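Local coordinates for protein cryptochrome DASH, chloroplastic/mitochondrial (Arabidopsis thaliana, PDB 2J4D) that repairs cyclobutane pyrimidine dimers in single-stranded DNA as an FAD- and folate-binding photolyase and may also serve as a photoreceptor, at residues A[143-148]-A[334-339]; A[151-156]-A[169-174]; A[330-335]-A[432-437]. All coordinates share one frame; numbering follows the deposited sequence.

Overall arrangement
The three contacts come in steps from the N-terminal alpha/beta domain into the helical FAD-binding domain. Contact 2 lies wholly within the first, holding helix 147-161 against edge strand 168-172. Contact 1, about 12 Å away centre to centre, joins the loop leading into that helix to helix 317-339 and so bridges the two domains. Contact 3, about 11 Å beyond contact 1, shares Phe334 and Leu335 with it and packs helix 317-339 on helix 425-436; the centres of contacts 2 and 3 are about 23 Å apart. Along the chain, contact 2 falls between the segments of contact 1. From contact 1, beside the folate, to contact 3, beside the FAD, helix 317-339 links the two cofactor sites.

Contact 1: residues A[143-148]-A[334-339]; sequences KETCSE and FLSIKC. With MHF (5,10-methenyl-6,7,8-trihydrofolic acid), chain D.
Thr145 lays its methyl CG2 against the side chain of Ile337, with CG2 3.6 Å from CG1 of Ile337, and the two side chains cross at about a right angle. Threonine suits this place because its other branch is polar: OG1 donates a 2.8 Å hydrogen bond to OG of Ser336, next to the apolar patch. OG1 sits between the backbone N and carbonyl carbon of Thr145 (chi1 60°), which turns it to the helix while CG2 is kept for Ile337. The Ser336 hydroxyl also bonds to the carbonyl oxygen of Arg333, one turn back in its own helix, which anchors it as an acceptor for the threonine. Beside this pair SG of Cys146 rests on CB of Ser336 at 4.0 Å, and Cys426 of helix 425-436 packs on all three residues.

Where the loop passes into helix 147-161, the chain meets the folate. The backbone N of Glu148 donates to MHF O4 over 2.9 Å in a nearly straight bond (164°), and CB of Cys146 lies 3.6 Å from that oxygen; the small cysteine side chain fits between folate and helix 317-339. Extended beyond CG, the Glu148 side chain lays its carboxylate roughly flat over one face of the pterin, with CD 3.4 Å from MHF C4A. A salt bridge from OE1 to Lys89 fixes the carboxylate there and probably offsets its charge. This is part of the interface between the alpha/beta and FAD-binding domains of a photolyase/cryptochrome, where the antenna folate sits in a cleft.

Contact 2: residues A[151-156]-A[169-174]; sequences DVERLV and LELIWG
OE2 of Glu153 is held by two donors, the guanidinium NH2 of Arg47 and the backbone N of Glu144, while OE1 of the same buried carboxylate forms a salt bridge with Lys143. Glutamate is thus long enough to reach from the helix to the loop at the end of the neighbouring strand, and its charge is probably balanced by Arg47 and Lys143. The extended chain (chi2 173°) that carries the carboxylate there runs obliquely past Leu171, whose methyl CD1 lies over one face of the carboxylate, 3.6 Å from OE1 of Glu153.

Two residues back in the strand, Leu169 points to the same helix, as alternate residues of a strand do. Its CD2 lies 3.6 Å from the carbonyl oxygen of Glu153 and touches CG1 of Val156 at 4.2 Å, the side chains crossing at about a right angle. Such branched apolar side chains fill the layer between helix and sheet. Away from the strand, Arg154 grips OD1 of Asp151 through NE and NH2.

Helix 151-156 and strand 169-172 run nearly antiparallel (155°), axes 10.0 Å apart. They belong to the beta-alpha-beta unit 138-142, 147-161, 168-172 at one edge of the photolyase alpha/beta domain's parallel five-stranded sheet.

Contact 3: residues A[330-335]-A[432-437]; sequences DYFRFL and WTYGAG. With FAD (flavin-adenine dinucleotide), chain C.
Phe332 stands edge-on to the ring of Tyr434 in a T-shaped stack. The ring planes meet at 80° with centroids 5.3 Å apart, and CZ of Phe332 is poised over the centre of the tyrosine face. The closest atoms of the pair, CE1 of each ring, are 3.9 Å apart, so the hydrogen-bearing rim of one aromatic meets the pi cloud of the other.

Tyr434 in turn presents its hydroxyl to the edge of a third ring. Its OH lies in the plane of Tyr331, 3.4 Å from CE2, and the two tyrosine side chains cross at about a right angle. With CG anti to the backbone N (chi1 -175°), Tyr331 swings out from its helix far enough to meet this partner. The two hydroxyls do not bond directly; a water joins them, 2.7 Å from Tyr434 OH and donating a longer bond to Tyr331 OH, which is also hydrogen-bonded to the carbonyl oxygen of Pro191. Leu335 CD2 brushes the Tyr434 ring obliquely. Long aromatic side chains suit this place, since they can span the gap between the helices: the axes of segments 330-335 and 432-436 cross at 96° and come no closer than 13.3 Å.

Phe332 also faces the cofactor, as does Trp432 from the other helix. Another part of the Phe332 edge, at CD2, is 3.7 Å from the adenine atom N1A of FAD. Trp432 offers a ring face to the flavin methyl C7M, which is 3.4 Å from NE1, while Phe416 meets the tryptophan edge-to-face. Together the two helices form part of the wall of the FAD pocket of the photolyase/cryptochrome family, where the cofactor folds into a U that brings adenine and flavin close together.

Contact 1: residues A[143-148]-A[334-339]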
# COMPACT_ATOMS: atom_id res chain seq x y z
N LYS A 143 -11.70 -8.19 -5.84
CA LYS A 143 -12.61 -7.06 -5.94
C LYS A 143 -11.94 -5.80 -5.40
O LYS A 143 -11.27 -5.85 -4.36
CB LYS A 143 -13.86 -7.34 -5.10
CG LYS A 143 -14.93 -6.24 -5.16
CD LYS A 143 -15.76 -6.36 -6.44
CE LYS A 143 -16.78 -5.23 -6.55
NZ LYS A 143 -16.11 -3.93 -6.83
N GLU A 144 -12.08 -4.69 -6.11
CA GLU A 144 -11.51 -3.44 -5.63
C GLU A 144 -12.67 -2.55 -5.18
O GLU A 144 -13.84 -2.90 -5.39
CB GLU A 144 -10.67 -2.77 -6.71
CG GLU A 144 -9.31 -3.43 -6.88
CD GLU A 144 -8.36 -3.17 -5.71
OE1 GLU A 144 -8.81 -2.61 -4.68
OE2 GLU A 144 -7.17 -3.53 -5.81
N THR A 145 -12.38 -1.40 -4.59
CA THR A 145 -13.45 -0.55 -4.09
C THR A 145 -13.68 0.84 -4.68
O THR A 145 -14.81 1.31 -4.71
CB THR A 145 -13.31 -0.36 -2.56
OG1 THR A 145 -12.05 0.26 -2.27
CG2 THR A 145 -13.38 -1.70 -1.83
N CYS A 146 -12.62 1.50 -5.14
CA CYS A 146 -12.80 2.86 -5.65
C CYS A 146 -13.19 2.99 -7.12
O CYS A 146 -12.97 2.09 -7.93
CB CYS A 146 -11.54 3.68 -5.37
SG CYS A 146 -11.19 3.78 -3.58
N SER A 147 -13.78 4.14 -7.43
CA SER A 147 -14.26 4.50 -8.77
C SER A 147 -13.47 3.99 -9.98
O SER A 147 -14.01 3.28 -10.84
CB SER A 147 -14.37 6.02 -8.88
OG SER A 147 -14.57 6.43 -10.23
N GLU A 148 -12.19 4.35 -10.05
CA GLU A 148 -11.36 3.96 -11.18
C GLU A 148 -11.24 2.45 -11.35
O GLU A 148 -11.40 1.93 -12.46
CB GLU A 148 -9.97 4.59 -11.04
CG GLU A 148 -9.97 6.09 -11.31
CD GLU A 148 -8.65 6.76 -11.00
OE1 GLU A 148 -7.67 6.06 -10.66
OE2 GLU A 148 -8.60 8.00 -11.09
N PHE A 334 -13.10 -0.28 4.04
CA PHE A 334 -14.56 -0.39 4.04
C PHE A 334 -15.18 1.00 3.90
O PHE A 334 -16.20 1.17 3.24
CB PHE A 334 -15.07 -1.06 5.33
CG PHE A 334 -14.64 -2.49 5.49
CD1 PHE A 334 -14.84 -3.41 4.46
CD2 PHE A 334 -14.03 -2.93 6.67
CE1 PHE A 334 -14.43 -4.75 4.61
CE2 PHE A 334 -13.63 -4.27 6.82
CZ PHE A 334 -13.83 -5.17 5.79
N LEU A 335 -14.55 2.00 4.50
CA LEU A 335 -15.06 3.36 4.44
C LEU A 335 -15.07 3.87 3.00
O LEU A 335 -15.94 4.66 2.62
CB LEU A 335 -14.19 4.27 5.33
CG LEU A 335 -14.75 5.57 5.91
CD1 LEU A 335 -16.09 5.35 6.58
CD2 LEU A 335 -13.74 6.10 6.93
N SER A 336 -14.13 3.42 2.18
CA SER A 336 -14.09 3.86 0.79
C SER A 336 -15.39 3.47 0.10
O SER A 336 -15.89 4.20 -0.75
CB SER A 336 -12.89 3.25 0.04
OG SER A 336 -13.04 1.86 -0.20
N ILE A 337 -15.93 2.32 0.48
CA ILE A 337 -17.18 1.86 -0.12
C ILE A 337 -18.34 2.74 0.33
O ILE A 337 -19.14 3.19 -0.48
CB ILE A 337 -17.48 0.40 0.26
CG1 ILE A 337 -16.32 -0.49 -0.18
CG2 ILE A 337 -18.77 -0.05 -0.41
CD1 ILE A 337 -16.45 -1.94 0.26
N LYS A 338 -18.42 2.99 1.63
CA LYS A 338 -19.50 3.82 2.14
C LYS A 338 -19.45 5.24 1.59
O LYS A 338 -20.49 5.84 1.29
CB LYS A 338 -19.47 3.86 3.67
CG LYS A 338 -20.63 4.63 4.30
CD LYS A 338 -20.50 4.70 5.83
CE LYS A 338 -21.69 5.43 6.44
NZ LYS A 338 -21.53 5.64 7.91
N CYS A 339 -18.25 5.79 1.45
CA CYS A 339 -18.10 7.17 0.97
C CYS A 339 -18.17 7.37 -0.53
O CYS A 339 -18.55 8.44 -1.00
CB CYS A 339 -16.78 7.76 1.46
SG CYS A 339 -16.62 7.91 3.26
N1 MHF D . -6.72 6.32 -7.12
C2 MHF D . -7.27 5.06 -7.24
NA2 MHF D . -6.47 3.97 -7.04
N3 MHF D . -8.56 4.89 -7.56
C4 MHF D . -9.38 5.96 -7.80
O4 MHF D . -10.57 5.78 -8.10
C4A MHF D . -8.85 7.28 -7.69
N5 MHF D . -9.60 8.45 -7.96
C6 MHF D . -8.93 9.78 -8.18
C7 MHF D . -7.87 9.93 -7.08
N8 MHF D . -6.97 8.74 -7.21
C8A MHF D . -7.50 7.45 -7.34
C9 MHF D . -10.07 10.84 -8.17
N10 MHF D . -11.26 10.04 -7.79
C11 MHF D . -11.01 8.68 -8.27
C12 MHF D . -15.05 11.55 -9.14
C13 MHF D . -14.13 12.38 -8.43
C14 MHF D . -12.89 11.88 -8.02
C15 MHF D . -12.52 10.54 -8.30
C16 MHF D . -13.45 9.70 -9.04
C17 MHF D . -14.70 10.21 -9.45
C MHF D . -16.38 12.10 -9.51
O MHF D . -16.65 13.26 -9.19
N MHF D . -17.30 11.35 -10.16
CA MHF D . -18.61 11.92 -10.48
CB MHF D . -19.19 11.25 -11.73
CG MHF D . -18.34 11.41 -12.96
CD MHF D . -18.10 12.86 -13.31
OE1 MHF D . -19.07 13.54 -13.73
OE2 MHF D . -16.95 13.34 -13.14
CT MHF D . -19.57 11.71 -9.31
O1 MHF D . -19.26 10.90 -8.41
O2 MHF D . -20.64 12.36 -9.29

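Contact 2: residues A[151-156]-A[169-174]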
# COMPACT_ATOMS: atom_id res chain seq x y z
N ASP A 151 -14.51 0.79 -12.32
CA ASP A 151 -14.89 1.09 -13.70
C ASP A 151 -14.17 0.09 -14.61
O ASP A 151 -14.74 -0.39 -15.58
CB ASP A 151 -14.49 2.52 -14.06
CG ASP A 151 -15.09 2.97 -15.38
OD1 ASP A 151 -16.32 2.83 -15.55
OD2 ASP A 151 -14.34 3.46 -16.25
N VAL A 152 -12.93 -0.23 -14.30
CA VAL A 152 -12.20 -1.20 -15.10
C VAL A 152 -12.87 -2.57 -14.98
O VAL A 152 -12.94 -3.31 -15.95
CB VAL A 152 -10.71 -1.28 -14.68
CG1 VAL A 152 -10.01 -2.40 -15.45
CG2 VAL A 152 -10.04 0.06 -14.97
N GLU A 153 -13.37 -2.90 -13.79
CA GLU A 153 -14.07 -4.18 -13.60
C GLU A 153 -15.28 -4.21 -14.54
O GLU A 153 -15.56 -5.23 -15.20
CB GLU A 153 -14.55 -4.33 -12.15
CG GLU A 153 -13.41 -4.41 -11.16
CD GLU A 153 -13.86 -4.38 -9.71
OE1 GLU A 153 -15.07 -4.17 -9.44
OE2 GLU A 153 -12.99 -4.58 -8.82
N ARG A 154 -16.00 -3.10 -14.60
CA ARG A 154 -17.17 -2.99 -15.47
C ARG A 154 -16.76 -3.17 -16.94
O ARG A 154 -17.39 -3.92 -17.67
CB ARG A 154 -17.82 -1.61 -15.30
CG ARG A 154 -18.93 -1.31 -16.32
CD ARG A 154 -19.46 0.12 -16.17
NE ARG A 154 -18.48 1.12 -16.61
CZ ARG A 154 -18.30 1.49 -17.87
NH1 ARG A 154 -19.02 0.95 -18.84
NH2 ARG A 154 -17.38 2.40 -18.17
N LEU A 155 -15.71 -2.48 -17.36
CA LEU A 155 -15.27 -2.57 -18.75
C LEU A 155 -14.81 -3.98 -19.11
O LEU A 155 -15.06 -4.45 -20.22
CB LEU A 155 -14.19 -1.53 -19.02
CG LEU A 155 -14.76 -0.10 -18.94
CD1 LEU A 155 -13.65 0.89 -18.80
CD2 LEU A 155 -15.60 0.20 -20.19
N VAL A 156 -14.14 -4.65 -18.18
CA VAL A 156 -13.69 -6.01 -18.43
C VAL A 156 -14.90 -6.95 -18.51
O VAL A 156 -14.99 -7.81 -19.39
CB VAL A 156 -12.73 -6.51 -17.31
CG1 VAL A 156 -12.52 -8.01 -17.41
CG2 VAL A 156 -11.40 -5.79 -17.43
N LEU A 169 -16.65 -12.96 -15.31
CA LEU A 169 -15.67 -12.33 -14.45
C LEU A 169 -16.10 -12.63 -13.01
O LEU A 169 -17.21 -12.28 -12.61
CB LEU A 169 -15.64 -10.81 -14.66
CG LEU A 169 -14.72 -10.02 -13.71
CD1 LEU A 169 -13.27 -10.45 -13.92
CD2 LEU A 169 -14.85 -8.53 -13.97
N GLU A 170 -15.23 -13.28 -12.25
CA GLU A 170 -15.53 -13.63 -10.86
C GLU A 170 -14.63 -12.79 -9.96
O GLU A 170 -13.43 -13.05 -9.90
CB GLU A 170 -15.21 -15.11 -10.61
CG GLU A 170 -16.02 -16.10 -11.42
CD GLU A 170 -17.48 -16.10 -11.04
OE1 GLU A 170 -17.80 -15.67 -9.91
OE2 GLU A 170 -18.30 -16.56 -11.86
N LEU A 171 -15.21 -11.82 -9.25
CA LEU A 171 -14.44 -10.95 -8.36
C LEU A 171 -14.52 -11.49 -6.94
O LEU A 171 -15.60 -11.75 -6.41
CB LEU A 171 -14.99 -9.52 -8.44
CG LEU A 171 -14.89 -8.93 -9.86
CD1 LEU A 171 -15.65 -7.64 -9.98
CD2 LEU A 171 -13.42 -8.71 -10.21
N ILE A 172 -13.36 -11.66 -6.31
CA ILE A 172 -13.28 -12.21 -4.97
C ILE A 172 -12.87 -11.17 -3.94
O ILE A 172 -11.92 -10.42 -4.16
CB ILE A 172 -12.24 -13.35 -4.94
CG1 ILE A 172 -12.49 -14.32 -6.11
CG2 ILE A 172 -12.27 -14.06 -3.60
CD1 ILE A 172 -13.88 -14.91 -6.13
N TRP A 173 -13.57 -11.11 -2.82
CA TRP A 173 -13.17 -10.15 -1.80
C TRP A 173 -11.87 -10.61 -1.15
O TRP A 173 -11.69 -11.79 -0.86
CB TRP A 173 -14.23 -10.00 -0.70
CG TRP A 173 -13.81 -8.97 0.29
CD1 TRP A 173 -13.12 -9.16 1.46
CD2 TRP A 173 -13.92 -7.55 0.13
NE1 TRP A 173 -12.79 -7.95 2.03
CE2 TRP A 173 -13.26 -6.95 1.23
CE3 TRP A 173 -14.50 -6.74 -0.86
CZ2 TRP A 173 -13.17 -5.57 1.37
CZ3 TRP A 173 -14.41 -5.35 -0.71
CH2 TRP A 173 -13.75 -4.79 0.40
N GLY A 174 -10.96 -9.67 -0.93
CA GLY A 174 -9.70 -9.99 -0.29
C GLY A 174 -9.17 -8.73 0.34
O GLY A 174 -9.94 -7.86 0.72

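Contact 3: residues A[330-335]-A[432-437]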
# COMPACT_ATOMS: atom_id res chain seq x y z
N ASP A 330 -8.17 -1.77 7.47
CA ASP A 330 -9.47 -2.37 7.15
C ASP A 330 -10.55 -1.30 7.13
O ASP A 330 -11.38 -1.23 6.21
CB ASP A 330 -9.86 -3.41 8.21
CG ASP A 330 -9.31 -4.79 7.93
OD1 ASP A 330 -8.37 -4.95 7.12
OD2 ASP A 330 -9.83 -5.74 8.56
N TYR A 331 -10.55 -0.47 8.17
CA TYR A 331 -11.55 0.58 8.30
C TYR A 331 -11.59 1.51 7.11
O TYR A 331 -12.67 1.79 6.58
CB TYR A 331 -11.29 1.39 9.58
CG TYR A 331 -12.35 2.44 9.86
CD1 TYR A 331 -13.68 2.08 10.06
CD2 TYR A 331 -12.01 3.79 9.93
CE1 TYR A 331 -14.66 3.03 10.31
CE2 TYR A 331 -12.98 4.76 10.18
CZ TYR A 331 -14.30 4.38 10.37
OH TYR A 331 -15.26 5.33 10.62
N PHE A 332 -10.44 2.02 6.67
CA PHE A 332 -10.46 2.92 5.53
C PHE A 332 -10.88 2.21 4.24
O PHE A 332 -11.49 2.81 3.36
CB PHE A 332 -9.11 3.61 5.35
CG PHE A 332 -8.91 4.77 6.30
CD1 PHE A 332 -9.81 5.83 6.32
CD2 PHE A 332 -7.82 4.80 7.17
CE1 PHE A 332 -9.64 6.90 7.19
CE2 PHE A 332 -7.64 5.87 8.05
CZ PHE A 332 -8.55 6.92 8.06
N ARG A 333 -10.56 0.92 4.14
CA ARG A 333 -10.94 0.16 2.96
C ARG A 333 -12.47 0.05 2.91
O ARG A 333 -13.08 0.29 1.87
CB ARG A 333 -10.29 -1.24 3.01
CG ARG A 333 -10.85 -2.25 2.03
CD ARG A 333 -10.54 -1.92 0.59
NE ARG A 333 -9.11 -2.01 0.31
CZ ARG A 333 -8.58 -1.96 -0.91
NH1 ARG A 333 -9.37 -1.82 -1.97
NH2 ARG A 333 -7.27 -2.03 -1.08
N PHE A 334 -13.10 -0.28 4.04
CA PHE A 334 -14.56 -0.39 4.04
C PHE A 334 -15.18 1.00 3.90
O PHE A 334 -16.20 1.17 3.24
CB PHE A 334 -15.07 -1.06 5.33
CG PHE A 334 -14.64 -2.49 5.49
CD1 PHE A 334 -14.84 -3.41 4.46
CD2 PHE A 334 -14.03 -2.93 6.67
CE1 PHE A 334 -14.43 -4.75 4.61
CE2 PHE A 334 -13.63 -4.27 6.82
CZ PHE A 334 -13.83 -5.17 5.79
N LEU A 335 -14.55 2.00 4.50
CA LEU A 335 -15.06 3.36 4.44
C LEU A 335 -15.07 3.87 3.00
O LEU A 335 -15.94 4.66 2.62
CB LEU A 335 -14.19 4.27 5.33
CG LEU A 335 -14.75 5.57 5.91
CD1 LEU A 335 -16.09 5.35 6.58
CD2 LEU A 335 -13.74 6.10 6.93
N TRP A 432 -6.11 11.55 4.55
CA TRP A 432 -6.08 12.97 4.21
C TRP A 432 -7.39 13.67 4.60
O TRP A 432 -7.35 14.78 5.12
CB TRP A 432 -5.80 13.19 2.71
CG TRP A 432 -4.34 13.31 2.39
CD1 TRP A 432 -3.49 12.31 1.99
CD2 TRP A 432 -3.52 14.49 2.52
NE1 TRP A 432 -2.21 12.79 1.87
CE2 TRP A 432 -2.20 14.12 2.19
CE3 TRP A 432 -3.79 15.81 2.88
CZ2 TRP A 432 -1.14 15.03 2.21
CZ3 TRP A 432 -2.73 16.72 2.91
CH2 TRP A 432 -1.42 16.33 2.57
N THR A 433 -8.54 13.03 4.36
CA THR A 433 -9.80 13.67 4.73
C THR A 433 -9.84 13.89 6.23
O THR A 433 -10.31 14.93 6.70
CB THR A 433 -11.04 12.83 4.32
OG1 THR A 433 -11.02 11.57 5.00
CG2 THR A 433 -11.06 12.62 2.83
N TYR A 434 -9.33 12.92 6.98
CA TYR A 434 -9.27 13.03 8.43
C TYR A 434 -8.40 14.22 8.82
O TYR A 434 -8.84 15.12 9.53
CB TYR A 434 -8.69 11.75 9.04
CG TYR A 434 -9.74 10.77 9.51
CD1 TYR A 434 -10.80 10.41 8.67
CD2 TYR A 434 -9.68 10.21 10.78
CE1 TYR A 434 -11.78 9.51 9.10
CE2 TYR A 434 -10.66 9.31 11.22
CZ TYR A 434 -11.70 8.97 10.37
OH TYR A 434 -12.66 8.08 10.79
N GLY A 435 -7.16 14.22 8.34
CA GLY A 435 -6.24 15.30 8.65
C GLY A 435 -6.73 16.67 8.21
O GLY A 435 -6.46 17.67 8.86
N ALA A 436 -7.46 16.71 7.10
CA ALA A 436 -7.98 17.96 6.58
C ALA A 436 -9.26 18.39 7.29
O ALA A 436 -9.77 19.48 7.06
CB ALA A 436 -8.23 17.83 5.08
N GLY A 437 -9.77 17.51 8.15
CA GLY A 437 -10.99 17.81 8.88
C GLY A 437 -12.27 17.71 8.06
O GLY A 437 -13.27 18.35 8.39
PA FAD C . 2.94 0.60 11.11
O1A FAD C . 3.96 -0.47 11.21
O2A FAD C . 2.80 1.59 12.20
O5B FAD C . 1.49 -0.05 10.86
C5B FAD C . 1.36 -1.40 10.36
C4B FAD C . 0.36 -1.38 9.20
O4B FAD C . -0.88 -0.87 9.69
C3B FAD C . 0.73 -0.48 8.03
O3B FAD C . 1.68 -1.08 7.16
C2B FAD C . -0.61 -0.21 7.43
O2B FAD C . -1.04 -1.17 6.48
C1B FAD C . -1.53 -0.11 8.66
N9A FAD C . -1.75 1.27 9.17
C8A FAD C . -1.09 1.90 10.20
N7A FAD C . -1.54 3.13 10.41
C5A FAD C . -2.54 3.31 9.47
C6A FAD C . -3.38 4.40 9.18
N6A FAD C . -3.38 5.55 9.84
N1A FAD C . -4.29 4.25 8.15
C2A FAD C . -4.33 3.07 7.44
N3A FAD C . -3.55 1.99 7.66
C4A FAD C . -2.66 2.16 8.68
N1 FAD C . -1.02 4.12 4.48
C2 FAD C . -1.04 3.35 3.34
O2 FAD C . -0.95 2.13 3.40
N3 FAD C . -1.15 3.99 2.10
C4 FAD C . -1.24 5.37 1.95
O4 FAD C . -1.34 5.89 0.82
C4X FAD C . -1.23 6.16 3.12
N5 FAD C . -1.31 7.56 3.07
C5X FAD C . -1.41 8.32 4.23
C6 FAD C . -1.62 9.70 4.17
C7 FAD C . -1.72 10.51 5.33
C7M FAD C . -1.95 11.99 5.19
C8 FAD C . -1.60 9.86 6.62
C8M FAD C . -1.70 10.64 7.92
C9 FAD C . -1.39 8.47 6.69
C9A FAD C . -1.29 7.67 5.52
N10 FAD C . -1.07 6.27 5.56
C10 FAD C . -1.11 5.49 4.38
C1' FAD C . -1.21 5.53 6.86
C2' FAD C . 0.09 5.31 7.67
O2' FAD C . 0.78 6.54 7.82
C3' FAD C . 0.98 4.30 6.95
O3' FAD C . 0.28 3.07 6.72
C4' FAD C . 2.26 3.92 7.71
O4' FAD C . 3.09 5.07 7.91
C5' FAD C . 3.02 2.87 6.91
O5' FAD C . 4.21 2.48 7.61
P FAD C . 4.34 1.23 8.56
O1P FAD C . 4.05 0.07 7.71
O2P FAD C . 5.70 1.23 9.17
O3P FAD C . 3.35 1.43 9.78
O HOH W 1 -15.08 8.39 9.54